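Local atomic coordinates of metallo-beta-lactamase (Simiduia agarivorans, PDB entry 6MFI), a protein that probably hydrolyses the beta-lactam ring of antibiotics at a two-zinc active site, as a metallo-beta-lactamase of subclass B3. Residues 33-39 and 259-264; 39-43 and 253-257; 211-215 and 278-282. All coordinates share one frame; numbering follows the deposited sequence. Where two conformers were deposited one is given.

Interaction 1 (33-39 and 259-264)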
# COMPACT_ATOMS: atom_id res chain seq x y z
N TRP A 33 10.82 0.90 -16.24
CA TRP A 33 9.45 0.90 -15.72
C TRP A 33 8.62 2.00 -16.36
O TRP A 33 7.45 1.78 -16.71
CB TRP A 33 9.47 1.05 -14.20
CG TRP A 33 8.15 0.71 -13.56
CD1 TRP A 33 7.80 -0.48 -13.01
CD2 TRP A 33 7.02 1.58 -13.41
NE1 TRP A 33 6.51 -0.41 -12.52
CE2 TRP A 33 6.02 0.84 -12.75
CE3 TRP A 33 6.76 2.91 -13.76
CZ2 TRP A 33 4.77 1.39 -12.44
CZ3 TRP A 33 5.52 3.45 -13.45
CH2 TRP A 33 4.54 2.69 -12.80
N VAL A 34 9.19 3.20 -16.51
CA VAL A 34 8.47 4.29 -17.17
C VAL A 34 8.17 3.93 -18.61
O VAL A 34 7.10 4.25 -19.14
CB VAL A 34 9.27 5.60 -17.06
CG1 VAL A 34 8.50 6.74 -17.70
CG2 VAL A 34 9.58 5.91 -15.61
N ASP A 35 9.11 3.24 -19.28
CA ASP A 35 8.87 2.82 -20.65
C ASP A 35 7.90 1.65 -20.72
O ASP A 35 7.24 1.45 -21.75
CB ASP A 35 10.20 2.45 -21.32
CG ASP A 35 11.16 3.62 -21.41
OD1 ASP A 35 10.69 4.77 -21.52
OD2 ASP A 35 12.39 3.38 -21.36
N SER A 36 7.79 0.86 -19.65
CA SER A 36 6.95 -0.33 -19.66
C SER A 36 5.56 -0.08 -19.09
O SER A 36 4.61 -0.75 -19.50
CB SER A 36 7.61 -1.46 -18.87
OG SER A 36 8.91 -1.74 -19.38
N CYS A 37 5.42 0.86 -18.16
CA CYS A 37 4.16 1.10 -17.47
C CYS A 37 3.71 2.54 -17.69
O CYS A 37 4.53 3.46 -17.76
CB CYS A 37 4.30 0.81 -15.97
SG CYS A 37 4.89 -0.86 -15.59
N ALA A 38 2.40 2.72 -17.79
CA ALA A 38 1.79 4.02 -18.03
C ALA A 38 1.08 4.50 -16.77
O ALA A 38 1.01 3.81 -15.75
CB ALA A 38 0.82 3.95 -19.21
N ASP A 39 0.54 5.72 -16.84
CA ASP A 39 -0.21 6.28 -15.73
C ASP A 39 -1.58 5.62 -15.63
O ASP A 39 -2.28 5.49 -16.63
CB ASP A 39 -0.35 7.79 -15.90
CG ASP A 39 0.81 8.56 -15.29
OD1 ASP A 39 1.26 8.19 -14.19
OD2 ASP A 39 1.27 9.54 -15.92
N MET A 259 4.09 8.73 -9.15
CA MET A 259 5.34 7.97 -9.10
C MET A 259 5.98 7.88 -10.48
O MET A 259 7.21 7.97 -10.60
CB MET A 259 5.09 6.57 -8.54
CG MET A 259 6.35 5.88 -8.05
SD MET A 259 5.99 4.25 -7.35
CE MET A 259 6.01 3.25 -8.84
N ARG A 260 5.17 7.70 -11.52
CA ARG A 260 5.72 7.61 -12.87
C ARG A 260 6.32 8.94 -13.32
O ARG A 260 7.39 8.96 -13.94
CB ARG A 260 4.65 7.15 -13.85
CG ARG A 260 5.18 6.86 -15.24
CD ARG A 260 4.06 6.61 -16.23
NE ARG A 260 4.57 6.24 -17.55
CZ ARG A 260 4.98 7.11 -18.46
NH1 ARG A 260 4.94 8.41 -18.21
NH2 ARG A 260 5.43 6.67 -19.63
N GLN A 261 5.65 10.05 -13.02
CA GLN A 261 6.19 11.35 -13.38
C GLN A 261 7.45 11.67 -12.60
O GLN A 261 8.42 12.20 -13.16
CB GLN A 261 5.13 12.44 -13.17
CG GLN A 261 3.86 12.22 -13.97
CD GLN A 261 2.78 11.50 -13.17
OE1 GLN A 261 2.91 10.32 -12.86
NE2 GLN A 261 1.71 12.22 -12.85
N ARG A 262 7.48 11.34 -11.31
CA ARG A 262 8.68 11.57 -10.51
C ARG A 262 9.84 10.72 -11.01
O ARG A 262 11.00 11.15 -10.97
CB ARG A 262 8.40 11.29 -9.04
CG ARG A 262 7.43 12.26 -8.38
CD ARG A 262 7.21 11.91 -6.92
NE ARG A 262 6.48 10.66 -6.76
CZ ARG A 262 6.55 9.88 -5.69
NH1 ARG A 262 7.31 10.23 -4.66
NH2 ARG A 262 5.85 8.76 -5.63
N LEU A 263 9.55 9.50 -11.47
CA LEU A 263 10.60 8.65 -12.01
C LEU A 263 11.13 9.18 -13.34
O LEU A 263 12.34 9.13 -13.60
CB LEU A 263 10.08 7.22 -12.18
CG LEU A 263 10.02 6.34 -10.93
CD1 LEU A 263 9.46 4.97 -11.28
CD2 LEU A 263 11.39 6.21 -10.29
N SER A 264 10.24 9.70 -14.18
CA SER A 264 10.65 10.16 -15.51
C SER A 264 11.26 11.56 -15.46
O SER A 264 12.20 11.85 -16.20
CB SER A 264 9.46 10.13 -16.46
OG SER A 264 9.59 11.11 -17.47
O HOH W 1 4.10 9.98 -16.34

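Interaction 2 (39-43 and 253-257). With ZN (zinc ion), chain B.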
# COMPACT_ATOMS: atom_id res chain seq x y z
N ASP A 39 0.54 5.72 -16.84
CA ASP A 39 -0.21 6.28 -15.73
C ASP A 39 -1.58 5.62 -15.63
O ASP A 39 -2.28 5.49 -16.63
CB ASP A 39 -0.35 7.79 -15.90
CG ASP A 39 0.81 8.56 -15.29
OD1 ASP A 39 1.26 8.19 -14.19
OD2 ASP A 39 1.27 9.54 -15.92
N TRP A 40 -1.95 5.22 -14.41
CA TRP A 40 -3.23 4.56 -14.15
C TRP A 40 -3.39 3.33 -15.04
O TRP A 40 -4.41 3.14 -15.70
CB TRP A 40 -4.40 5.53 -14.33
CG TRP A 40 -4.34 6.72 -13.42
CD1 TRP A 40 -4.17 8.02 -13.78
CD2 TRP A 40 -4.48 6.71 -12.00
NE1 TRP A 40 -4.18 8.83 -12.67
CE2 TRP A 40 -4.37 8.05 -11.56
CE3 TRP A 40 -4.67 5.70 -11.04
CZ2 TRP A 40 -4.45 8.40 -10.22
CZ3 TRP A 40 -4.76 6.06 -9.71
CH2 TRP A 40 -4.64 7.40 -9.31
N ASP A 41 -2.36 2.49 -15.05
CA ASP A 41 -2.36 1.31 -15.89
C ASP A 41 -3.29 0.24 -15.32
O ASP A 41 -3.85 0.37 -14.23
CB ASP A 41 -0.94 0.76 -16.03
CG ASP A 41 -0.59 0.40 -17.46
OD1 ASP A 41 -1.51 0.01 -18.22
OD2 ASP A 41 0.60 0.51 -17.83
N ALA A 42 -3.46 -0.84 -16.09
CA ALA A 42 -4.29 -1.95 -15.65
C ALA A 42 -3.70 -2.58 -14.39
O ALA A 42 -2.48 -2.63 -14.20
CB ALA A 42 -4.41 -3.00 -16.75
N TRP A 43 -4.58 -3.07 -13.52
CA TRP A 43 -4.15 -3.61 -12.24
C TRP A 43 -3.27 -4.85 -12.42
O TRP A 43 -2.30 -5.05 -11.68
CB TRP A 43 -5.36 -3.95 -11.37
CG TRP A 43 -6.11 -2.74 -10.88
CD1 TRP A 43 -5.69 -1.45 -10.90
CD2 TRP A 43 -7.42 -2.73 -10.31
NE1 TRP A 43 -6.65 -0.63 -10.37
CE2 TRP A 43 -7.73 -1.39 -10.00
CE3 TRP A 43 -8.37 -3.72 -10.03
CZ2 TRP A 43 -8.94 -1.02 -9.42
CZ3 TRP A 43 -9.57 -3.35 -9.45
CH2 TRP A 43 -9.85 -2.01 -9.16
N HIS A 253 -1.68 2.67 -5.48
CA HIS A 253 -1.83 3.03 -6.87
C HIS A 253 -0.70 4.00 -7.20
O HIS A 253 -0.72 5.14 -6.70
CB HIS A 253 -3.19 3.67 -7.14
CG HIS A 253 -4.34 2.75 -6.90
ND1 HIS A 253 -4.78 1.84 -7.84
CD2 HIS A 253 -5.15 2.59 -5.83
CE1 HIS A 253 -5.80 1.17 -7.36
NE2 HIS A 253 -6.05 1.60 -6.14
N PRO A 254 0.29 3.61 -8.01
CA PRO A 254 1.47 4.47 -8.19
C PRO A 254 1.16 5.86 -8.69
O PRO A 254 1.83 6.82 -8.29
CB PRO A 254 2.32 3.68 -9.20
CG PRO A 254 1.89 2.26 -9.02
CD PRO A 254 0.42 2.32 -8.71
N SER A 255 0.15 6.02 -9.55
CA SER A 255 -0.18 7.34 -10.07
C SER A 255 -0.84 8.24 -9.03
O SER A 255 -0.99 9.44 -9.29
CB SER A 255 -1.10 7.20 -11.29
OG SER A 255 -0.42 6.60 -12.37
N ALA A 256 -1.22 7.71 -7.86
CA ALA A 256 -1.77 8.55 -6.81
C ALA A 256 -0.75 9.55 -6.29
O ALA A 256 -1.11 10.65 -5.87
CB ALA A 256 -2.31 7.69 -5.67
N SER A 257 0.53 9.17 -6.29
CA SER A 257 1.61 10.06 -5.88
C SER A 257 2.47 10.50 -7.06
O SER A 257 3.59 11.00 -6.86
CB SER A 257 2.48 9.40 -4.82
OG SER A 257 2.85 8.08 -5.20
ZN ZN B . -7.10 0.21 -4.97
O HOH W 2 -8.98 0.08 -4.33

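Interaction 3 (211-215 and 278-282)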
# COMPACT_ATOMS: atom_id res chain seq x y z
N ALA A 211 1.77 5.51 2.01
CA ALA A 211 0.48 6.06 2.38
C ALA A 211 -0.65 5.37 1.62
O ALA A 211 -0.55 5.14 0.41
CB ALA A 211 0.44 7.56 2.11
N ASP A 212 -1.72 5.05 2.34
CA ASP A 212 -2.86 4.36 1.75
C ASP A 212 -3.54 5.24 0.70
O ASP A 212 -3.30 6.45 0.61
CB ASP A 212 -3.85 3.95 2.84
CG ASP A 212 -4.96 3.06 2.32
OD1 ASP A 212 -4.67 1.90 1.96
OD2 ASP A 212 -6.12 3.52 2.26
N SER A 213 -4.40 4.62 -0.10
CA SER A 213 -5.12 5.34 -1.15
C SER A 213 -5.90 6.51 -0.57
O SER A 213 -5.87 7.62 -1.12
CB SER A 213 -6.05 4.38 -1.90
OG SER A 213 -5.32 3.30 -2.45
N LEU A 214 -6.61 6.29 0.54
CA LEU A 214 -7.32 7.33 1.28
C LEU A 214 -8.39 8.03 0.45
O LEU A 214 -8.96 9.02 0.91
CB LEU A 214 -6.34 8.36 1.84
CG LEU A 214 -5.34 7.85 2.89
CD1 LEU A 214 -4.59 9.01 3.51
CD2 LEU A 214 -6.05 7.05 3.96
N SER A 215 -8.69 7.53 -0.75
CA SER A 215 -9.61 8.20 -1.65
C SER A 215 -11.04 8.08 -1.14
O SER A 215 -11.47 6.99 -0.74
CB SER A 215 -9.51 7.62 -3.06
OG SER A 215 -9.63 6.21 -3.02
N TYR A 278 0.16 15.29 -0.05
CA TYR A 278 -0.77 14.21 -0.39
C TYR A 278 -1.99 14.22 0.52
O TYR A 278 -3.12 14.09 0.05
CB TYR A 278 -0.05 12.86 -0.32
CG TYR A 278 -0.92 11.68 -0.69
CD1 TYR A 278 -1.18 11.38 -2.02
CD2 TYR A 278 -1.47 10.87 0.29
CE1 TYR A 278 -1.98 10.30 -2.36
CE2 TYR A 278 -2.27 9.79 -0.05
CZ TYR A 278 -2.52 9.51 -1.37
OH TYR A 278 -3.31 8.44 -1.71
N ALA A 279 -1.77 14.37 1.83
CA ALA A 279 -2.90 14.36 2.76
C ALA A 279 -3.79 15.58 2.56
O ALA A 279 -5.01 15.49 2.70
CB ALA A 279 -2.38 14.31 4.20
N THR A 280 -3.20 16.73 2.23
CA THR A 280 -4.00 17.92 1.94
C THR A 280 -4.82 17.73 0.68
O THR A 280 -5.96 18.21 0.59
CB THR A 280 -3.10 19.15 1.82
OG1 THR A 280 -2.23 19.22 2.96
CG2 THR A 280 -3.93 20.42 1.74
N GLY A 281 -4.28 17.02 -0.31
CA GLY A 281 -5.05 16.72 -1.50
C GLY A 281 -6.20 15.78 -1.22
O GLY A 281 -7.27 15.89 -1.83
N ILE A 282 -6.00 14.83 -0.30
CA ILE A 282 -7.09 13.94 0.09
C ILE A 282 -8.16 14.71 0.84
O ILE A 282 -9.36 14.50 0.63
CB ILE A 282 -6.54 12.76 0.92
CG1 ILE A 282 -5.54 11.95 0.11
CG2 ILE A 282 -7.68 11.88 1.41
CD1 ILE A 282 -6.14 11.22 -1.07
O HOH W 3 -2.24 6.05 -1.93

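Interaction 1 (33-39 and 259-264)
The indole of Trp-33 has Met-259 CE over one face and CB of its neighbour Cys-37 over the other, with Arg-260 CB at its edge, near the ring plane and 3.8 Å from Trp-33 CZ3. The second flat group, the guanidinium of Arg-260, carries Val-34 CG1 squarely over the centre of one face, while the carbonyl of Cys-37 and a water lie at its edge. In this enzyme of the metallo-beta-lactamase fold the contact packs the N-terminal helix 30-36 against helix 259-265, and its polar part is an arginine bound to carbonyls at the C-terminal end of a helix.

With CG anti to the backbone N (chi1 -173°) and an extended chain beyond it, Arg-260 spans the gap to the turn that follows helix 30-36. Arg-260 NE donates to O of Cys-37, whose sulfur is joined to Cys-62 in a disulfide, at 2.8 Å, nearly straight (165°) and exactly in the guanidinium plane, on a lone pair of the carbonyl. Arg-260 NH2 makes a weak, more bent bond to Val-34 O (3.0 Å). Together they restrict the rotation of the guanidinium and place N-H groups at two carbonyls of the helix end, the one on Cys-37 O being the good bond.

The apolar side continues with Val-34, whose CG2 lies 3.7 Å from Leu-263 CB and whose CG1 meets Ser-264 CB. Asp-39 divides its carboxylate: OD1 is taken by Ser-255 OG, whereas OD2 faces Arg-260 through water rather than a direct salt bridge. That water donates to Asp-39 OD2 at 2.9 Å and accepts from Arg-260 NH1 at 2.6 Å.

Interaction 2 (39-43 and 253-257)
The backbones of Asp-39 and Ser-255 come closest, their CA atoms 5.8 Å apart, where a loop that turns through left-handed helical angles at Trp-40 meets the short 3-10 turn 254-256. This is the rim of the zinc site of the metallo-beta-lactamase fold, for the turn directly follows the metal ligand His-253. Ser-255 OG is gripped twice: it accepts from Trp-40 N at 2.9 Å (151°) and donates to Asp-39 OD1, also 2.9 Å away, on the anti side of the carboxylate and 19° out of its plane. With OG held by Trp-40 N and Asp-39 OD1, Ser-255 CB lies over one face of the Trp-40 indole, a CH-pi contact 3.5 Å from the centroid of the six-membered ring and 18° off its normal. The far end of that ring reaches the residue just before the turn, Trp-40 CZ3 lying 3.8 Å from His-253 CB.

Trp-43 meets the imidazole itself: its NE1 sits at the edge of the His-253 ring, 3.6 Å from CE1, and the imidazole and the five-membered ring of Trp-43 meet obliquely. Asp-114, His-115 and a water complete the coordination of the zinc ion, which His-253 NE2 binds at 2.1 Å.

Interaction 3 (211-215 and 278-282)
Polar contacts centre on the hydroxyl of Tyr-278, which helix 274-291 extends into the loop that follows strand 206-210, a part of the metallo-beta-lactamase fold that passes beside the two-zinc centre. Tyr-278 OH lies 2.8 Å from Ser-213 O and 3.1 Å from Asp-212 O, the latter at the edge of the phenol, near its plane. A water joins the group: it donates to Ala-211 O and is 2.6 Å from Tyr-278 OH. Two successive carbonyls thus lie beside the hydroxyl, and a third is linked to it through the water. The reach comes from the first torsion of Tyr-278 (chi1 -179°), with CG opposite the backbone N and the ring directed out from the helix.

Within the loop, Asp-212 OD2 accepts from Leu-214 N at 3.3 Å, from above the carboxylate plane, and closes an Asx turn in which Leu-214 takes up a left-handed backbone conformation. The other oxygen, Asp-212 OD1, accepts from His-110 ND1, so this second-shell residue probably helps to orient a zinc ligand. Ser-215 O accepts from ND1 of the zinc ligand His-188 and may orient it likewise.

Apolar contacts adjoin the polar cluster. Ala-211 CB is 4.1 Å from Tyr-278 CE2, and Leu-214 CD1 comes near the same ring atom. One turn along the helix, Ile-282 CG1 lies over a face of the tyrosine, offset toward its rim, and Leu-238 of helix 228-242 touches both Leu-214 and Ile-282. Ile-282 CD1 rests 3.6 Å from Ser-213 O. Packing is tightest at the Ile-282 CG2 methyl, which sits 3.8 Å from Leu-214 CB and only 3.2 Å from Leu-214 O.

In the fold
From the N terminus, helix 30-36 and the loop after it supply the first halves of interactions 1 and 2, which share Asp-39. The chain then builds the seven-stranded sheet and most of the five-stranded one before reaching 211-215, the first half of interaction 3. Past strand 248-250, residues 253-257 close interaction 2, and 259-264 close interaction 1 just afterwards, so 2 is nested within 1. Interaction 3 closes last, at 278-282, and crosses both. Interaction 1 ties the N-terminal helix to helix 259-265, interaction 2 the loop after it to the His-253 loop, and interaction 3 the C-terminal helix to loop 211-215; the His-253 and 211-215 loops meet at the zinc site, where His-253 CD2 packs 3.5 Å from Ser-213 OG.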